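Local atomic coordinates of molybdopterin synthase catalytic subunit (Helicobacter pylori, PDB entry 3RPF), a protein that probably converts precursor Z (cyclic pyranopterin phosphate) into molybdopterin by inserting two sulfur atoms supplied by the carrier protein MoaD. Residues I7-L12 against H80-V85; L49-Y54 against I121-L126. All blocks are in the same frame, centred on the assembly; numbering follows the deposited sequence.

Contact 1: residues I7-L12 against H80-V85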
# COMPACT_ATOMS: atom_id res chain seq x y z
N ILE A 7 -3.33 -1.66 20.20
CA ILE A 7 -3.94 -0.40 20.59
C ILE A 7 -2.97 0.35 21.49
O ILE A 7 -2.64 -0.10 22.59
CB ILE A 7 -5.28 -0.64 21.31
CG1 ILE A 7 -6.28 -1.25 20.34
CG2 ILE A 7 -5.82 0.66 21.90
CD1 ILE A 7 -7.51 -1.84 21.01
N ILE A 8 -2.51 1.51 21.02
CA ILE A 8 -1.45 2.24 21.68
C ILE A 8 -1.98 3.55 22.24
O ILE A 8 -2.72 4.27 21.55
CB ILE A 8 -0.31 2.55 20.68
CG1 ILE A 8 0.20 1.27 20.03
CG2 ILE A 8 0.83 3.27 21.38
CD1 ILE A 8 0.81 0.30 21.01
N GLN A 9 -1.60 3.86 23.47
CA GLN A 9 -1.95 5.14 24.05
C GLN A 9 -1.11 6.23 23.41
O GLN A 9 0.12 6.20 23.48
CB GLN A 9 -1.70 5.13 25.56
CG GLN A 9 -2.13 6.42 26.24
CD GLN A 9 -3.62 6.64 26.16
OE1 GLN A 9 -4.41 5.75 26.50
NE2 GLN A 9 -4.03 7.82 25.70
N GLY A 10 -1.76 7.20 22.77
CA GLY A 10 -1.06 8.27 22.08
C GLY A 10 -0.55 7.85 20.72
O GLY A 10 -1.01 6.86 20.14
N ALA A 11 0.42 8.61 20.21
CA ALA A 11 0.99 8.43 18.88
C ALA A 11 1.71 7.09 18.68
O ALA A 11 2.34 6.56 19.59
CB ALA A 11 1.94 9.58 18.59
N LEU A 12 1.63 6.55 17.47
CA LEU A 12 2.27 5.27 17.18
C LEU A 12 3.78 5.48 16.99
O LEU A 12 4.20 6.51 16.46
CB LEU A 12 1.68 4.66 15.91
CG LEU A 12 0.19 4.33 15.95
CD1 LEU A 12 -0.24 3.73 14.62
CD2 LEU A 12 -0.14 3.38 17.09
N HIS A 80 -3.32 1.09 16.17
CA HIS A 80 -4.07 2.33 16.13
C HIS A 80 -3.89 3.05 17.45
O HIS A 80 -3.79 2.40 18.50
CB HIS A 80 -5.56 2.06 15.85
CG HIS A 80 -6.29 3.25 15.32
ND1 HIS A 80 -6.53 4.38 16.08
CD2 HIS A 80 -6.84 3.50 14.10
CE1 HIS A 80 -7.18 5.27 15.35
NE2 HIS A 80 -7.38 4.76 14.14
N SER A 81 -3.85 4.38 17.41
CA SER A 81 -3.73 5.18 18.62
C SER A 81 -5.04 5.28 19.39
O SER A 81 -6.12 5.26 18.80
CB SER A 81 -3.27 6.59 18.26
OG SER A 81 -1.95 6.60 17.75
N LEU A 82 -4.93 5.41 20.71
CA LEU A 82 -6.07 5.74 21.57
C LEU A 82 -5.76 7.06 22.25
O LEU A 82 -4.63 7.27 22.72
CB LEU A 82 -6.28 4.64 22.62
CG LEU A 82 -7.45 4.83 23.61
CD1 LEU A 82 -8.78 4.73 22.89
CD2 LEU A 82 -7.38 3.81 24.75
N GLY A 83 -6.72 7.97 22.30
CA GLY A 83 -6.48 9.26 22.93
C GLY A 83 -5.84 10.25 21.96
O GLY A 83 -6.08 10.18 20.75
N ASP A 84 -5.03 11.16 22.49
CA ASP A 84 -4.53 12.28 21.72
C ASP A 84 -3.34 11.92 20.82
O ASP A 84 -2.45 11.18 21.23
CB ASP A 84 -4.11 13.43 22.64
CG ASP A 84 -5.26 13.97 23.45
OD1 ASP A 84 -6.41 13.56 23.19
OD2 ASP A 84 -5.02 14.81 24.35
N VAL A 85 -3.39 12.43 19.60
CA VAL A 85 -2.30 12.34 18.66
C VAL A 85 -2.09 13.72 18.03
O VAL A 85 -2.98 14.27 17.42
CB VAL A 85 -2.60 11.30 17.59
CG1 VAL A 85 -1.42 11.06 16.73
CG2 VAL A 85 -3.09 10.03 18.21
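In the mixed four-stranded sheet of the MoaE fold, Ile7, Ile8 and Gln9 of the strand that is outermost within this chain pair in parallel with His80, Ser81 and Leu82, and the contact illustrates how a parallel ladder ends where one strand turns a corner into another sheet. Three backbone bonds zip the strands: Ile8 N to His80 O, Leu82 N to Ile8 O, and Gly10 N to Leu82 O, the last 2.9 Å long and nearly straight at 177°. Beyond this ladder both segments leave their strands. Gly83 marks a corner after which residues 84-85 belong to the second sheet, and Gly10 follows it closely enough for its CA to lie 3.3 Å from Asp84 O, a CA-H...O contact. Ile7, Gln9 and Leu82 share one face. There CG2 of Ile7 meets Leu82 CB at 4.1 Å, while the Gln9 chain, bent at its second torsion (65°), brings OE1 to 4.0 Å from Leu82 CD2. Val85 CG1 touches Ala11 CB past the corner. His80 turns its ring back on its own strand: ND1 donates to Ser81 O in the ring plane and on a carbonyl lone pair, while NE2 bonds to Gly74 N of the neighbouring Molybdopterin converting factor chain. On the other face Ser81 OG stands beside its own backbone N (chi1 -67°) and ties the loop after strand 5-9 to Ser81. It donates to Gly10 O at 2.6 Å from above the carbonyl plane, with Leu12 CG packed 3.6 Å from the same OG.

Contact 2: residues L49-Y54 against I121-L126. With EDO (1,2-ethanediol), chain G.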
# COMPACT_ATOMS: atom_id res chain seq x y z
N LEU A 49 -5.53 15.23 16.75
CA LEU A 49 -6.78 14.51 16.82
C LEU A 49 -6.79 13.67 18.09
O LEU A 49 -5.75 13.46 18.72
CB LEU A 49 -6.95 13.59 15.61
CG LEU A 49 -6.87 14.16 14.19
CD1 LEU A 49 -6.83 13.02 13.17
CD2 LEU A 49 -8.02 15.12 13.88
N SER A 50 -7.98 13.18 18.45
CA SER A 50 -8.11 12.28 19.59
C SER A 50 -9.06 11.16 19.21
O SER A 50 -9.99 11.36 18.43
CB SER A 50 -8.61 13.03 20.81
OG SER A 50 -8.51 12.20 21.96
N PHE A 51 -8.81 9.96 19.73
CA PHE A 51 -9.62 8.82 19.34
C PHE A 51 -10.23 8.09 20.56
O PHE A 51 -9.57 7.92 21.59
CB PHE A 51 -8.80 7.83 18.51
CG PHE A 51 -8.25 8.42 17.22
CD1 PHE A 51 -9.00 8.38 16.05
CD2 PHE A 51 -7.00 8.99 17.19
CE1 PHE A 51 -8.50 8.91 14.85
CE2 PHE A 51 -6.48 9.53 15.99
CZ PHE A 51 -7.24 9.49 14.83
N ASP A 52 -11.50 7.68 20.43
CA ASP A 52 -12.07 6.66 21.32
C ASP A 52 -12.20 5.34 20.56
O ASP A 52 -12.51 5.34 19.36
CB ASP A 52 -13.45 7.07 21.82
CG ASP A 52 -13.42 8.25 22.78
OD1 ASP A 52 -12.37 8.52 23.40
OD2 ASP A 52 -14.48 8.91 22.90
N ILE A 53 -11.99 4.22 21.24
CA ILE A 53 -12.07 2.91 20.61
C ILE A 53 -12.97 1.94 21.39
O ILE A 53 -12.83 1.81 22.62
CB ILE A 53 -10.68 2.27 20.47
CG1 ILE A 53 -9.78 3.13 19.58
CG2 ILE A 53 -10.80 0.86 19.89
CD1 ILE A 53 -8.41 2.53 19.34
N TYR A 54 -13.89 1.28 20.70
CA TYR A 54 -14.67 0.17 21.32
C TYR A 54 -13.80 -1.08 21.22
O TYR A 54 -13.82 -1.78 20.20
CB TYR A 54 -15.99 -0.03 20.58
CG TYR A 54 -16.98 -1.02 21.18
CD1 TYR A 54 -18.29 -1.08 20.70
CD2 TYR A 54 -16.63 -1.90 22.20
CE1 TYR A 54 -19.21 -1.97 21.22
CE2 TYR A 54 -17.55 -2.80 22.73
CZ TYR A 54 -18.83 -2.83 22.23
OH TYR A 54 -19.76 -3.71 22.74
N ILE A 121 -14.39 3.09 15.80
CA ILE A 121 -13.45 4.09 16.31
C ILE A 121 -14.03 5.48 16.07
O ILE A 121 -14.60 5.73 15.00
CB ILE A 121 -12.09 3.99 15.61
CG1 ILE A 121 -11.44 2.63 15.88
CG2 ILE A 121 -11.19 5.13 16.06
CD1 ILE A 121 -10.09 2.42 15.13
N TRP A 122 -13.91 6.37 17.05
CA TRP A 122 -14.50 7.72 16.95
C TRP A 122 -13.42 8.79 17.00
O TRP A 122 -12.52 8.75 17.83
CB TRP A 122 -15.55 7.95 18.04
CG TRP A 122 -16.69 7.00 17.89
CD1 TRP A 122 -17.81 7.17 17.13
CD2 TRP A 122 -16.78 5.69 18.45
NE1 TRP A 122 -18.60 6.04 17.19
CE2 TRP A 122 -17.98 5.12 18.00
CE3 TRP A 122 -15.96 4.94 19.29
CZ2 TRP A 122 -18.39 3.84 18.37
CZ3 TRP A 122 -16.36 3.67 19.66
CH2 TRP A 122 -17.57 3.14 19.21
N LYS A 123 -13.53 9.75 16.09
CA LYS A 123 -12.48 10.75 15.91
C LYS A 123 -12.97 12.12 16.34
O LYS A 123 -14.10 12.50 16.06
CB LYS A 123 -12.03 10.81 14.45
CG LYS A 123 -11.12 11.98 14.12
CD LYS A 123 -10.36 11.77 12.79
CE LYS A 123 -11.26 12.01 11.60
NZ LYS A 123 -10.54 11.77 10.30
N TYR A 124 -12.08 12.86 17.01
CA TYR A 124 -12.35 14.23 17.44
C TYR A 124 -11.20 15.13 16.99
O TYR A 124 -10.03 14.74 17.08
CB TYR A 124 -12.43 14.29 18.96
CG TYR A 124 -13.42 13.33 19.59
CD1 TYR A 124 -14.65 13.78 20.04
CD2 TYR A 124 -13.11 11.99 19.76
CE1 TYR A 124 -15.57 12.91 20.64
CE2 TYR A 124 -14.01 11.11 20.36
CZ TYR A 124 -15.24 11.58 20.79
OH TYR A 124 -16.13 10.71 21.38
N ASP A 125 -11.52 16.33 16.54
CA ASP A 125 -10.52 17.36 16.30
C ASP A 125 -10.09 17.93 17.66
O ASP A 125 -10.92 18.16 18.51
CB ASP A 125 -11.12 18.48 15.45
CG ASP A 125 -11.38 18.05 14.01
OD1 ASP A 125 -10.54 17.35 13.45
OD2 ASP A 125 -12.43 18.41 13.45
N LEU A 126 -8.81 18.17 17.87
CA LEU A 126 -8.37 18.81 19.10
C LEU A 126 -8.22 20.31 18.81
O LEU A 126 -7.32 20.71 18.11
CB LEU A 126 -7.02 18.26 19.55
CG LEU A 126 -7.02 16.99 20.37
CD1 LEU A 126 -5.67 16.69 20.97
CD2 LEU A 126 -8.08 17.06 21.42
C1 EDO G . -13.19 -0.84 25.64
O1 EDO G . -14.00 -0.03 24.77
C2 EDO G . -14.02 -2.03 26.08
O2 EDO G . -14.51 -2.72 24.92
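The indole of Trp122 presents its edge to the end of strand 49-53, with Tyr54 N near the ring plane 3.6 Å from CZ3, and Tyr54 CB against CH2. Tyr124 likewise receives Ser50 O at its ring edge, 3.4 Å from CD2, and Arg131 makes a cation-pi contact with this ring. The Tyr54 ring stacks with Phe8 of the neighbouring Molybdopterin converting factor chain and has at its edge O2 of a 1,2-ethanediol, probably from the crystallisation liquor, whose O1 donates to Ile53 O at 3.1 Å. The Phe51 ring lies alongside Lys123, CE1 being 4.0 Å from CD, crosses Ile121, whose CG2 approaches CD1, and packs edge-to-face with the His80 ring.

Between Trp122 and Tyr124 on one face and Phe51, Lys123 and Ile121 on the other runs an antiparallel ladder. Ser50 with Tyr124 and Asp52 with Trp122 are the hydrogen-bonded pairs, each joined by two N-H...O bonds of 2.9 to 3.0 Å. Leu49 reaches CD1 to 3.8 Å from CD of Lys123. Asp52 crosses Tyr124, carboxylate and ring planes 64° apart; its OD1 forms a salt bridge with Arg131 NH2, as Asp125 OD2 does with Arg137 NH1.

Lys123, Tyr124 and Asp125 belong, by similarity, to the substrate site. A sulfate about 5 Å from the lysine side chain, probably from the same liquor, is consistent with a site for an anionic group.

From the N terminus, the chain lays down strand 5-9, and contact 1 closes a long loop when residues 80-85 return beside it, after 67 residues that include helices 14-27 and 55-71. Segment 49-54 lies within that loop, but its partner 121-126 comes only after helix 101-118, so the two closures cross and neither contains the other. Contact 1 belongs mainly to the mixed sheet and contact 2 to the antiparallel one. They meet at the corner of 80-85, where strand 84-86 flanks strand 48-53: Val85 N lies 2.7 Å from Leu49 O, probably hydrogen-bonded, and Asp84 OD1 probably bonds Ser50 OG. The corner at Gly83, with these bonds, joins the two sheets.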